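Local coordinates for protein minor fimbrium subunit Mfa5 (Porphyromonas gingivalis ATCC 33277, PDB 6TO1) that serves as an accessory subunit of the minor fimbriae, filamentous surface pili that mediate biofilm formation and adhesion to host cells and other oral bacteria, at residues 135-140 / 233-238; 250-255 / 336-341; 264-269 / 275-280; 314-319 / 324-329. All blocks are in the same frame, centred on the assembly; numbering follows the deposited sequence.

Contact 1 (135-140 / 233-238); sequences SSSMGG and MSDGLA. With MG (magnesium ion), chain B; PO4 (phosphate ion), chain C.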
loop_
_atom_site.group_PDB
_atom_site.type_symbol
_atom_site.label_atom_id
_atom_site.label_comp_id
_atom_site.label_asym_id
_atom_site.label_seq_id
_atom_site.Cartn_x
_atom_site.Cartn_y
_atom_site.Cartn_z
ATOM N N SER A 135 -32.785 -10.027 26.641
ATOM C CA SER A 135 -33.401 -10.686 27.788
ATOM C C SER A 135 -34.319 -9.717 28.522
ATOM O O SER A 135 -34.268 -8.512 28.324
ATOM C CB SER A 135 -32.327 -11.221 28.744
ATOM O OG SER A 135 -31.629 -10.145 29.342
ATOM N N SER A 136 -35.152 -10.261 29.413
ATOM C CA SER A 136 -36.164 -9.438 30.083
ATOM C C SER A 136 -35.547 -8.367 30.977
ATOM O O SER A 136 -36.142 -7.291 31.157
ATOM C CB SER A 136 -37.131 -10.362 30.859
ATOM O OG SER A 136 -36.654 -10.655 32.152
ATOM N N SER A 137 -34.326 -8.581 31.485
ATOM C CA SER A 137 -33.679 -7.538 32.270
ATOM C C SER A 137 -33.360 -6.300 31.449
ATOM O O SER A 137 -33.079 -5.240 32.038
ATOM C CB SER A 137 -32.391 -8.089 32.902
ATOM O OG SER A 137 -31.473 -8.441 31.867
ATOM N N MET A 138 -33.357 -6.417 30.116
ATOM C CA MET A 138 -33.179 -5.283 29.211
ATOM C C MET A 138 -34.501 -4.573 28.906
ATOM O O MET A 138 -34.492 -3.538 28.216
ATOM C CB MET A 138 -32.543 -5.726 27.874
ATOM C CG MET A 138 -31.175 -6.422 27.981
ATOM S SD MET A 138 -29.781 -5.308 28.189
ATOM C CE MET A 138 -29.670 -4.511 26.591
ATOM N N GLY A 139 -35.608 -5.079 29.445
ATOM C CA GLY A 139 -36.929 -4.521 29.210
ATOM C C GLY A 139 -37.684 -4.141 30.477
ATOM O O GLY A 139 -37.085 -4.024 31.544
ATOM N N GLY A 140 -38.999 -3.945 30.359
ATOM C CA GLY A 140 -39.805 -3.513 31.495
ATOM C C GLY A 140 -39.328 -2.207 32.069
ATOM O O GLY A 140 -39.133 -1.213 31.356
ATOM N N MET A 233 -23.263 -6.928 23.323
ATOM C CA MET A 233 -24.004 -5.811 23.888
ATOM C C MET A 233 -24.974 -6.395 24.904
ATOM O O MET A 233 -25.957 -7.047 24.530
ATOM C CB MET A 233 -24.739 -5.050 22.778
ATOM C CG MET A 233 -23.773 -4.350 21.835
ATOM S SD MET A 233 -24.353 -4.097 20.143
ATOM C CE MET A 233 -25.815 -3.115 20.454
ATOM N N SER A 234 -24.699 -6.191 26.185
ATOM C CA SER A 234 -25.455 -6.893 27.210
ATOM C C SER A 234 -25.485 -6.051 28.472
ATOM O O SER A 234 -24.606 -5.222 28.696
ATOM C CB SER A 234 -24.830 -8.272 27.481
ATOM O OG SER A 234 -25.458 -8.878 28.601
ATOM N N ASP A 235 -26.488 -6.286 29.327
ATOM C CA ASP A 235 -26.360 -5.626 30.623
ATOM C C ASP A 235 -25.456 -6.398 31.573
ATOM O O ASP A 235 -25.168 -5.895 32.663
ATOM C CB ASP A 235 -27.714 -5.348 31.280
ATOM C CG ASP A 235 -28.500 -6.591 31.617
ATOM O OD1 ASP A 235 -27.908 -7.664 31.941
ATOM O OD2 ASP A 235 -29.754 -6.480 31.562
ATOM N N GLY A 236 -24.984 -7.583 31.184
ATOM C CA GLY A 236 -23.872 -8.231 31.858
ATOM C C GLY A 236 -24.237 -9.312 32.854
ATOM O O GLY A 236 -23.331 -10.006 33.356
ATOM N N LEU A 237 -25.502 -9.462 33.199
ATOM C CA LEU A 237 -25.897 -10.492 34.156
ATOM C C LEU A 237 -26.423 -11.724 33.429
ATOM O O LEU A 237 -27.621 -11.841 33.154
ATOM C CB LEU A 237 -26.931 -9.929 35.129
ATOM C CG LEU A 237 -27.325 -10.883 36.256
ATOM C CD1 LEU A 237 -26.057 -11.228 37.069
ATOM C CD2 LEU A 237 -28.416 -10.359 37.154
ATOM N N ALA A 238 -25.532 -12.681 33.145
ATOM C CA ALA A 238 -25.964 -13.917 32.508
ATOM C C ALA A 238 -26.765 -14.758 33.495
ATOM O O ALA A 238 -26.453 -14.819 34.684
ATOM C CB ALA A 238 -24.760 -14.701 31.963
HETATM MG MG MG B . -30.975 -10.401 31.301
HETATM P P PO4 C . -33.401 -12.199 32.509
HETATM O O1 PO4 C . -34.757 -12.487 31.839
HETATM O O2 PO4 C . -32.527 -13.444 32.436
HETATM O O3 PO4 C . -33.686 -11.904 33.969
HETATM O O4 PO4 C . -32.756 -11.000 31.926
HETATM O O HOH W 1 -29.202 -9.587 30.730
HETATM O O HOH W 2 -30.069 -10.613 33.187
#
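S137 and D235 meet through a single short bond: the serine hydroxyl OG donates to D235 OD2 at 2.6 Å, on its syn lone pair. The same OG binds the magnesium ion at 2.1 Å, so the carboxylate grips the metal indirectly, through a first-shell ligand. Its OD1 does likewise through a water of the metal shell, which donates to it at 2.6 Å, and a salt bridge from OD2 to R145 helps fix the group. D235 thus acts as a second-shell residue. The S137-D235 bond is the tight part, and M138 packs alongside it on the buried side: bent at chi2 and chi3 (-80° and -70°), it brings SD to 3.6 Å from D235 OD2 as the two side chains slide past each other. The phosphate side is looser. S136 is exposed and holds the phosphate ion, probably picked up from the crystallisation liquor, through OG at 2.7 Å from O1, while phosphate O4 takes one coordination position of the magnesium. With S135 OG and T207 also on the magnesium, this loop after strand 126-133, with its DxSxS sequence, facing the end of strand 227-234, is the metal-ion-dependent adhesion site (MIDAS) of a von Willebrand factor type A domain.

Contact 2 (250-255 / 336-341); sequences ADFIGE and YYYFPC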
loop_
_atom_site.group_PDB
_atom_site.type_symbol
_atom_site.label_atom_id
_atom_site.label_comp_id
_atom_site.label_asym_id
_atom_site.label_seq_id
_atom_site.Cartn_x
_atom_site.Cartn_y
_atom_site.Cartn_z
ATOM N N ALA A 250 -15.107 -30.873 40.626
ATOM C CA ALA A 250 -13.909 -30.185 40.167
ATOM C C ALA A 250 -14.210 -29.180 39.066
ATOM O O ALA A 250 -13.316 -28.444 38.657
ATOM C CB ALA A 250 -12.861 -31.185 39.678
ATOM N N ASP A 251 -15.445 -29.127 38.593
ATOM C CA ASP A 251 -15.861 -28.162 37.593
ATOM C C ASP A 251 -16.318 -26.851 38.221
ATOM O O ASP A 251 -16.833 -25.978 37.510
ATOM C CB ASP A 251 -16.966 -28.791 36.750
ATOM C CG ASP A 251 -16.486 -30.008 35.982
ATOM O OD1 ASP A 251 -15.277 -30.045 35.644
ATOM O OD2 ASP A 251 -17.315 -30.898 35.696
ATOM N N PHE A 252 -16.137 -26.705 39.535
ATOM C CA PHE A 252 -16.575 -25.546 40.297
ATOM C C PHE A 252 -15.383 -25.040 41.081
ATOM O O PHE A 252 -14.384 -25.753 41.249
ATOM C CB PHE A 252 -17.747 -25.878 41.236
ATOM C CG PHE A 252 -18.926 -26.435 40.518
ATOM C CD1 PHE A 252 -20.043 -25.671 40.303
ATOM C CD2 PHE A 252 -18.910 -27.742 40.035
ATOM C CE1 PHE A 252 -21.137 -26.182 39.605
ATOM C CE2 PHE A 252 -19.968 -28.254 39.321
ATOM C CZ PHE A 252 -21.103 -27.490 39.120
ATOM N N ILE A 253 -15.495 -23.806 41.569
ATOM C CA ILE A 253 -14.403 -23.156 42.279
ATOM C C ILE A 253 -14.974 -22.231 43.332
ATOM O O ILE A 253 -16.062 -21.686 43.180
ATOM C CB ILE A 253 -13.495 -22.406 41.273
ATOM C CG1 ILE A 253 -12.234 -21.849 41.936
ATOM C CG2 ILE A 253 -14.256 -21.242 40.605
ATOM C CD1 ILE A 253 -11.269 -21.254 40.914
ATOM N N GLY A 254 -14.205 -22.041 44.410
ATOM C CA GLY A 254 -14.584 -21.156 45.484
ATOM C C GLY A 254 -13.980 -19.761 45.366
ATOM O O GLY A 254 -13.250 -19.444 44.434
ATOM N N GLU A 255 -14.284 -18.947 46.379
ATOM C CA GLU A 255 -13.810 -17.571 46.472
ATOM C C GLU A 255 -12.316 -17.482 46.194
ATOM O O GLU A 255 -11.522 -18.292 46.688
ATOM C CB GLU A 255 -14.132 -17.006 47.872
ATOM C CG GLU A 255 -15.606 -16.691 48.126
ATOM C CD GLU A 255 -15.917 -16.183 49.533
ATOM O OE1 GLU A 255 -15.094 -16.381 50.469
ATOM O OE2 GLU A 255 -16.993 -15.591 49.716
ATOM N N TYR A 336 -22.970 -26.259 45.525
ATOM C CA TYR A 336 -22.364 -26.040 44.217
ATOM C C TYR A 336 -23.400 -25.415 43.293
ATOM O O TYR A 336 -24.557 -25.846 43.278
ATOM C CB TYR A 336 -21.867 -27.362 43.606
ATOM C CG TYR A 336 -20.779 -27.970 44.420
ATOM C CD1 TYR A 336 -19.469 -27.918 43.990
ATOM C CD2 TYR A 336 -21.047 -28.551 45.661
ATOM C CE1 TYR A 336 -18.442 -28.446 44.752
ATOM C CE2 TYR A 336 -20.025 -29.068 46.430
ATOM C CZ TYR A 336 -18.742 -29.021 45.975
ATOM O OH TYR A 336 -17.727 -29.549 46.732
ATOM N N TYR A 337 -22.976 -24.417 42.506
ATOM C CA TYR A 337 -23.899 -23.627 41.700
ATOM C C TYR A 337 -23.276 -23.361 40.346
ATOM O O TYR A 337 -22.123 -22.918 40.282
ATOM C CB TYR A 337 -24.225 -22.274 42.354
ATOM C CG TYR A 337 -24.786 -22.429 43.734
ATOM C CD1 TYR A 337 -26.157 -22.464 43.940
ATOM C CD2 TYR A 337 -23.948 -22.611 44.810
ATOM C CE1 TYR A 337 -26.682 -22.654 45.193
ATOM C CE2 TYR A 337 -24.462 -22.805 46.070
ATOM C CZ TYR A 337 -25.826 -22.824 46.248
ATOM O OH TYR A 337 -26.312 -23.027 47.534
ATOM N N TYR A 338 -24.027 -23.624 39.272
ATOM C CA TYR A 338 -23.617 -23.133 37.962
ATOM C C TYR A 338 -23.683 -21.607 37.976
ATOM O O TYR A 338 -24.553 -21.006 38.615
ATOM C CB TYR A 338 -24.498 -23.728 36.859
ATOM C CG TYR A 338 -24.412 -25.253 36.799
ATOM C CD1 TYR A 338 -23.378 -25.895 36.124
ATOM C CD2 TYR A 338 -25.365 -26.042 37.443
ATOM C CE1 TYR A 338 -23.289 -27.280 36.103
ATOM C CE2 TYR A 338 -25.309 -27.424 37.391
ATOM C CZ TYR A 338 -24.257 -28.033 36.755
ATOM O OH TYR A 338 -24.184 -29.408 36.716
ATOM N N PHE A 339 -22.737 -20.982 37.287
ATOM C CA PHE A 339 -22.499 -19.544 37.321
ATOM C C PHE A 339 -22.456 -19.064 35.877
ATOM O O PHE A 339 -21.383 -19.029 35.253
ATOM C CB PHE A 339 -21.203 -19.273 38.085
ATOM C CG PHE A 339 -20.838 -17.816 38.228
ATOM C CD1 PHE A 339 -21.784 -16.809 38.127
ATOM C CD2 PHE A 339 -19.530 -17.480 38.482
ATOM C CE1 PHE A 339 -21.422 -15.487 38.257
ATOM C CE2 PHE A 339 -19.145 -16.169 38.623
ATOM C CZ PHE A 339 -20.094 -15.161 38.505
ATOM N N PRO A 340 -23.610 -18.726 35.293
ATOM C CA PRO A 340 -23.615 -18.378 33.859
ATOM C C PRO A 340 -22.679 -17.265 33.449
ATOM O O PRO A 340 -22.167 -17.311 32.318
ATOM C CB PRO A 340 -25.094 -18.026 33.599
ATOM C CG PRO A 340 -25.814 -19.017 34.449
ATOM C CD PRO A 340 -24.981 -19.067 35.754
ATOM N N CYS A 341 -22.400 -16.274 34.306
ATOM C CA CYS A 341 -21.446 -15.256 33.915
ATOM C C CYS A 341 -20.075 -15.876 33.632
ATOM O O CYS A 341 -19.398 -15.494 32.674
ATOM C CB CYS A 341 -21.301 -14.184 34.992
ATOM S SG CYS A 341 -22.628 -12.995 35.187
#
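The F252 ring has Y336 CB over one face, 4.2 Å from the ring centroid, a CH-pi contact, while the backbone of Y337 and Y338 runs past its edge. Y337 O lies near the ring plane, 3.5 Å from F252 CD1. The Y336 ring turns its own edge to the F252 face, with CD1 3.8 Å from F252 CG and the planes at 88°, an almost perpendicular T-shaped pair. At the far end F252 becomes the edge partner: its CZ stands over the face of Y338, displaced toward the rim, 3.7 Å from Y338 CE1, and the planes meet at 60°. Phenylalanine CG lies beside the backbone N, anti to the carbonyl carbon (chi1 -57°), a setting that carries the ring from strand 252-253 across to strand 336-338. Strand 296-298 runs between these two in the mixed sheet, so the aromatic cluster spans one strand, and K296 of that strand touches both F252 and Y336. The phenolic end of Y338 is occupied elsewhere, by E328. Cohesion across the contact is therefore apolar and weakly electrostatic: ring C-H edges meet pi faces, and positively polarised ring hydrogens of F252 probably lie toward the carbonyl oxygen of Y337.

Contact 3 (264-269 / 275-280); sequences DLVIQG and TNYVSN. With CA (calcium ion), chain F.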
loop_
_atom_site.group_PDB
_atom_site.type_symbol
_atom_site.label_atom_id
_atom_site.label_comp_id
_atom_site.label_asym_id
_atom_site.label_seq_id
_atom_site.Cartn_x
_atom_site.Cartn_y
_atom_site.Cartn_z
ATOM N N ASP A 264 -16.171 -14.074 43.543
ATOM C CA ASP A 264 -16.375 -13.532 44.873
ATOM C C ASP A 264 -17.595 -12.634 44.900
ATOM O O ASP A 264 -18.345 -12.629 45.873
ATOM C CB ASP A 264 -15.120 -12.771 45.319
ATOM C CG ASP A 264 -13.875 -13.664 45.390
ATOM O OD1 ASP A 264 -13.559 -14.317 44.380
ATOM O OD2 ASP A 264 -13.218 -13.723 46.477
ATOM N N LEU A 265 -17.813 -11.870 43.830
ATOM C CA LEU A 265 -18.955 -10.974 43.775
ATOM C C LEU A 265 -20.270 -11.730 43.786
ATOM O O LEU A 265 -21.227 -11.308 44.445
ATOM C CB LEU A 265 -18.877 -10.106 42.519
ATOM C CG LEU A 265 -17.848 -8.984 42.565
ATOM C CD1 LEU A 265 -17.682 -8.388 41.155
ATOM C CD2 LEU A 265 -18.267 -7.930 43.580
ATOM N N VAL A 266 -20.368 -12.809 43.010
ATOM C CA VAL A 266 -21.642 -13.495 42.945
ATOM C C VAL A 266 -21.907 -14.232 44.241
ATOM O O VAL A 266 -23.061 -14.348 44.671
ATOM C CB VAL A 266 -21.716 -14.435 41.726
ATOM C CG1 VAL A 266 -20.968 -15.735 41.915
ATOM C CG2 VAL A 266 -23.150 -14.737 41.420
ATOM N N ILE A 267 -20.862 -14.737 44.893
ATOM C CA ILE A 267 -21.060 -15.432 46.161
ATOM C C ILE A 267 -21.513 -14.446 47.225
ATOM O O ILE A 267 -22.521 -14.659 47.901
ATOM C CB ILE A 267 -19.780 -16.180 46.574
ATOM C CG1 ILE A 267 -19.571 -17.375 45.646
ATOM C CG2 ILE A 267 -19.866 -16.649 48.040
ATOM C CD1 ILE A 267 -18.211 -18.080 45.809
ATOM N N GLN A 268 -20.788 -13.330 47.369
ATOM C CA GLN A 268 -21.203 -12.320 48.333
ATOM C C GLN A 268 -22.587 -11.798 47.999
ATOM O O GLN A 268 -23.392 -11.550 48.897
ATOM C CB GLN A 268 -20.214 -11.155 48.380
ATOM C CG GLN A 268 -20.540 -10.126 49.446
ATOM C CD GLN A 268 -20.317 -10.667 50.856
ATOM O OE1 GLN A 268 -19.188 -10.874 51.271
ATOM N NE2 GLN A 268 -21.399 -10.921 51.574
ATOM N N GLY A 269 -22.878 -11.606 46.709
ATOM C CA GLY A 269 -24.176 -11.068 46.341
ATOM C C GLY A 269 -25.293 -12.010 46.722
ATOM O O GLY A 269 -26.333 -11.593 47.237
ATOM N N THR A 275 -32.544 -14.524 47.247
ATOM C CA THR A 275 -33.618 -14.824 46.313
ATOM C C THR A 275 -33.495 -14.033 45.015
ATOM O O THR A 275 -34.246 -14.304 44.073
ATOM C CB THR A 275 -34.993 -14.577 46.957
ATOM O OG1 THR A 275 -35.130 -13.203 47.291
ATOM C CG2 THR A 275 -35.164 -15.416 48.211
ATOM N N ASN A 276 -32.572 -13.066 44.940
ATOM C CA ASN A 276 -32.308 -12.386 43.682
ATOM C C ASN A 276 -31.355 -13.195 42.794
ATOM O O ASN A 276 -31.368 -13.042 41.563
ATOM C CB ASN A 276 -31.684 -11.014 43.932
ATOM C CG ASN A 276 -32.688 -9.985 44.425
ATOM O OD1 ASN A 276 -33.879 -10.254 44.528
ATOM N ND2 ASN A 276 -32.203 -8.791 44.715
ATOM N N TYR A 277 -30.510 -14.029 43.400
ATOM C CA TYR A 277 -29.421 -14.708 42.698
ATOM C C TYR A 277 -29.701 -16.162 42.389
ATOM O O TYR A 277 -29.317 -16.639 41.322
ATOM C CB TYR A 277 -28.156 -14.648 43.542
ATOM C CG TYR A 277 -27.430 -13.354 43.401
ATOM C CD1 TYR A 277 -26.416 -13.219 42.468
ATOM C CD2 TYR A 277 -27.747 -12.272 44.177
ATOM C CE1 TYR A 277 -25.740 -12.051 42.327
ATOM C CE2 TYR A 277 -27.051 -11.064 44.043
ATOM C CZ TYR A 277 -26.073 -10.958 43.099
ATOM O OH TYR A 277 -25.366 -9.784 42.918
ATOM N N VAL A 278 -30.319 -16.901 43.308
ATOM C CA VAL A 278 -30.271 -18.356 43.266
ATOM C C VAL A 278 -31.575 -18.902 42.699
ATOM O O VAL A 278 -32.654 -18.645 43.243
ATOM C CB VAL A 278 -29.993 -18.948 44.653
ATOM C CG1 VAL A 278 -29.909 -20.439 44.564
ATOM C CG2 VAL A 278 -28.718 -18.377 45.228
ATOM N N SER A 279 -31.449 -19.696 41.633
ATOM C CA SER A 279 -32.536 -20.442 41.015
ATOM C C SER A 279 -33.552 -20.948 42.026
ATOM O O SER A 279 -33.251 -21.851 42.816
ATOM C CB SER A 279 -31.971 -21.638 40.251
ATOM O OG SER A 279 -31.269 -22.499 41.133
ATOM N N ASN A 280 -34.763 -20.400 41.965
ATOM C CA ASN A 280 -35.873 -20.931 42.747
ATOM C C ASN A 280 -37.198 -20.539 42.108
ATOM O O ASN A 280 -37.379 -19.379 41.733
ATOM C CB ASN A 280 -35.843 -20.409 44.163
ATOM C CG ASN A 280 -37.054 -20.888 44.969
ATOM O OD1 ASN A 280 -37.365 -22.085 44.974
ATOM N ND2 ASN A 280 -37.765 -19.951 45.598
HETATM CA CA CA F . -39.765 -23.477 44.728
HETATM O O HOH W 3 -22.674 -9.416 42.970
#
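Helix 262-272 and the short helix 274-277 follow each other through a tight turn, and the chain doubles back within a few residues, bringing the CA atoms of G269 and Y277 to 7.4 Å. Y277 fills the turn. Its CG lies beside the backbone N (chi1 -82°), and the ring reaches back over the preceding helix; one face carries G269 C and V266 O, and G269 O comes to 3.3 Å from Y277 CE2. G269 has no side chain, and the ring settles directly on the main chain, with Y277 OH 3.8 Å from G269 CA. V266, one turn earlier, completes the seat. Its CG2 branch, anti to the backbone N, comes to 3.8 Å from Y277 CD1, and the two side chains pass at a slant. L370 of helix 369-378 touches both V266 and Y277, adding a further layer to this buried packing. After Y277 the chain leaves helical geometry at V278 and extends to N280, whose OD1 binds the calcium ion at 2.8 Å together with N281, T284, L286 and D319. The turn thus passes straight into a metal-bound loop. The polar tip of the tyrosine is tied back to the first helix through a water, which lies 2.7 Å from Y277 OH and donates to L265 O at 2.8 Å.

Contact 4 (314-319 / 324-329); sequences ARITFD and ALVYEP. With CA (calcium ion), chain F.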
loop_
_atom_site.group_PDB
_atom_site.type_symbol
_atom_site.label_atom_id
_atom_site.label_comp_id
_atom_site.label_asym_id
_atom_site.label_seq_id
_atom_site.Cartn_x
_atom_site.Cartn_y
_atom_site.Cartn_z
ATOM N N ALA A 314 -30.449 -25.572 24.757
ATOM C CA ALA A 314 -30.431 -26.294 26.018
ATOM C C ALA A 314 -30.080 -25.355 27.171
ATOM O O ALA A 314 -29.390 -24.343 27.006
ATOM C CB ALA A 314 -29.433 -27.451 25.973
ATOM N N ARG A 315 -30.555 -25.726 28.353
ATOM C CA ARG A 315 -30.404 -24.927 29.553
ATOM C C ARG A 315 -30.023 -25.826 30.717
ATOM O O ARG A 315 -30.273 -27.032 30.687
ATOM C CB ARG A 315 -31.716 -24.240 29.961
ATOM C CG ARG A 315 -32.410 -23.462 28.942
ATOM C CD ARG A 315 -33.851 -23.274 29.408
ATOM N NE ARG A 315 -33.914 -22.420 30.582
ATOM C CZ ARG A 315 -34.936 -22.357 31.427
ATOM N NH1 ARG A 315 -36.021 -23.108 31.235
ATOM N NH2 ARG A 315 -34.866 -21.541 32.464
ATOM N N ILE A 316 -29.462 -25.223 31.771
ATOM C CA ILE A 316 -29.359 -25.858 33.083
ATOM C C ILE A 316 -30.387 -25.212 33.993
ATOM O O ILE A 316 -30.400 -23.985 34.131
ATOM C CB ILE A 316 -27.969 -25.686 33.716
ATOM C CG1 ILE A 316 -26.897 -26.260 32.817
ATOM C CG2 ILE A 316 -27.948 -26.330 35.109
ATOM C CD1 ILE A 316 -25.501 -26.220 33.472
ATOM N N THR A 317 -31.227 -26.030 34.635
ATOM C CA THR A 317 -32.251 -25.505 35.516
ATOM C C THR A 317 -32.198 -26.258 36.838
ATOM O O THR A 317 -31.584 -27.323 36.965
ATOM C CB THR A 317 -33.664 -25.590 34.911
ATOM O OG1 THR A 317 -33.939 -26.939 34.537
ATOM C CG2 THR A 317 -33.742 -24.694 33.700
ATOM N N PHE A 318 -32.786 -25.622 37.834
ATOM C CA PHE A 318 -33.153 -26.253 39.090
ATOM C C PHE A 318 -34.580 -25.812 39.359
ATOM O O PHE A 318 -34.872 -24.620 39.241
ATOM C CB PHE A 318 -32.265 -25.807 40.250
ATOM C CG PHE A 318 -32.763 -26.325 41.591
ATOM C CD1 PHE A 318 -32.533 -27.631 41.948
ATOM C CD2 PHE A 318 -33.490 -25.503 42.435
ATOM C CE1 PHE A 318 -32.989 -28.121 43.153
ATOM C CE2 PHE A 318 -33.956 -25.984 43.656
ATOM C CZ PHE A 318 -33.692 -27.283 44.001
ATOM N N ASP A 319 -35.474 -26.744 39.710
ATOM C CA ASP A 319 -36.860 -26.359 40.058
ATOM C C ASP A 319 -37.549 -25.688 38.868
ATOM O O ASP A 319 -38.388 -24.793 39.028
ATOM C CB ASP A 319 -36.851 -25.434 41.282
ATOM C CG ASP A 319 -38.235 -25.278 41.969
ATOM O OD1 ASP A 319 -39.101 -26.153 41.836
ATOM O OD2 ASP A 319 -38.441 -24.256 42.672
ATOM N N ALA A 324 -28.773 -16.205 38.063
ATOM C CA ALA A 324 -27.359 -15.835 38.168
ATOM C C ALA A 324 -26.537 -16.959 38.769
ATOM O O ALA A 324 -25.361 -17.132 38.416
ATOM C CB ALA A 324 -27.210 -14.571 39.007
ATOM N N LEU A 325 -27.144 -17.746 39.660
ATOM C CA LEU A 325 -26.578 -18.996 40.151
ATOM C C LEU A 325 -27.645 -20.070 40.010
ATOM O O LEU A 325 -28.817 -19.830 40.339
ATOM C CB LEU A 325 -26.133 -18.896 41.599
ATOM C CG LEU A 325 -24.906 -18.025 41.879
ATOM C CD1 LEU A 325 -24.708 -17.996 43.394
ATOM C CD2 LEU A 325 -23.685 -18.505 41.139
ATOM N N VAL A 326 -27.256 -21.243 39.512
ATOM C CA VAL A 326 -28.178 -22.367 39.370
ATOM C C VAL A 326 -27.695 -23.505 40.262
ATOM O O VAL A 326 -26.647 -24.123 40.021
ATOM C CB VAL A 326 -28.320 -22.823 37.920
ATOM C CG1 VAL A 326 -29.451 -23.903 37.813
ATOM C CG2 VAL A 326 -28.662 -21.671 37.016
ATOM N N TYR A 327 -28.473 -23.794 41.289
ATOM C CA TYR A 327 -28.146 -24.842 42.241
ATOM C C TYR A 327 -28.034 -26.197 41.561
ATOM O O TYR A 327 -28.850 -26.542 40.706
ATOM C CB TYR A 327 -29.246 -24.850 43.313
ATOM C CG TYR A 327 -29.105 -25.869 44.395
ATOM C CD1 TYR A 327 -27.919 -26.026 45.082
ATOM C CD2 TYR A 327 -30.199 -26.669 44.753
ATOM C CE1 TYR A 327 -27.806 -26.984 46.092
ATOM C CE2 TYR A 327 -30.097 -27.608 45.750
ATOM C CZ TYR A 327 -28.901 -27.756 46.417
ATOM O OH TYR A 327 -28.825 -28.696 47.411
ATOM N N GLU A 328 -26.992 -26.950 41.929
ATOM C CA GLU A 328 -26.734 -28.310 41.451
ATOM C C GLU A 328 -26.995 -29.254 42.629
ATOM O O GLU A 328 -26.120 -29.448 43.490
ATOM C CB GLU A 328 -25.296 -28.446 40.940
ATOM C CG GLU A 328 -24.880 -29.857 40.538
ATOM C CD GLU A 328 -25.912 -30.570 39.681
ATOM O OE1 GLU A 328 -25.850 -30.471 38.430
ATOM O OE2 GLU A 328 -26.801 -31.228 40.264
ATOM N N PRO A 329 -28.198 -29.816 42.745
ATOM C CA PRO A 329 -28.536 -30.600 43.951
ATOM C C PRO A 329 -27.832 -31.942 44.040
ATOM O O PRO A 329 -27.894 -32.595 45.096
ATOM C CB PRO A 329 -30.056 -30.776 43.835
ATOM C CG PRO A 329 -30.318 -30.760 42.347
ATOM C CD PRO A 329 -29.351 -29.691 41.824
HETATM CA CA CA F . -39.765 -23.477 44.728
HETATM O O HOH W 4 -29.209 -27.837 38.340
#
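F318 lays the face of its ring over the edge of Y327, with CD2 of the tyrosine 3.5 Å from F318 CE1 and displaced toward the rim of the phenyl ring. The planes stand at 76° and the centroids are 5.0 Å apart, a T-shaped pair in which the phenylalanine offers the face. Both rings have CG anti to the backbone N (chi1 172° for F318 and 180° for Y327), and the two side chains lie side by side, pointing the same way. P329 packs against both rings: its CD comes to 3.8 Å from F318 CD1 at a slant to that ring, while its CA lies over a face of Y327. Further back, V326 CG1 packs against the main chain at T317 and F318 and reaches I316 CG2 at 3.9 Å, the two branched side chains meeting at an angle. Between these apolar patches the two backbones are joined by a water that donates to T317 O at 2.8 Å and to Y327 O at 2.7 Å. The irregular segment 314-319 thus lies against strand 326-327, at the edge of the small mixed sheet; its neighbour there, strand 336-338, sends Y338 against both I316 and V326. Y327 OH is hydrogen-bonded to N289. Just beyond F318, D319 supplies OD2 to the calcium ion at 2.6 Å. The chemistry implies cohesion from ring and methyl packing, with the two backbone carbonyls joined through one water rather than directly, next to a metal-bound carboxylate.

In the fold
All four contacts gather at one end of the elongated chain, yet each draws on different chemistry. Contact 1, set at the central sheet of the von Willebrand domain, is buried and ionic; contacts 2 and 3 are equally buried but essentially apolar, and contact 4 is only partly buried. Contacts 2 and 4 share the small mixed sheet, where strands 336-338 and 326-327 are neighbours. Contacts 3 and 4 share the calcium ion, through N280 and D319, and are stitched by backbone pairing of Y277 and S279 with L325. C341 packs on G236 and A238, joining contact 2 to the 233-238 segment of contact 1.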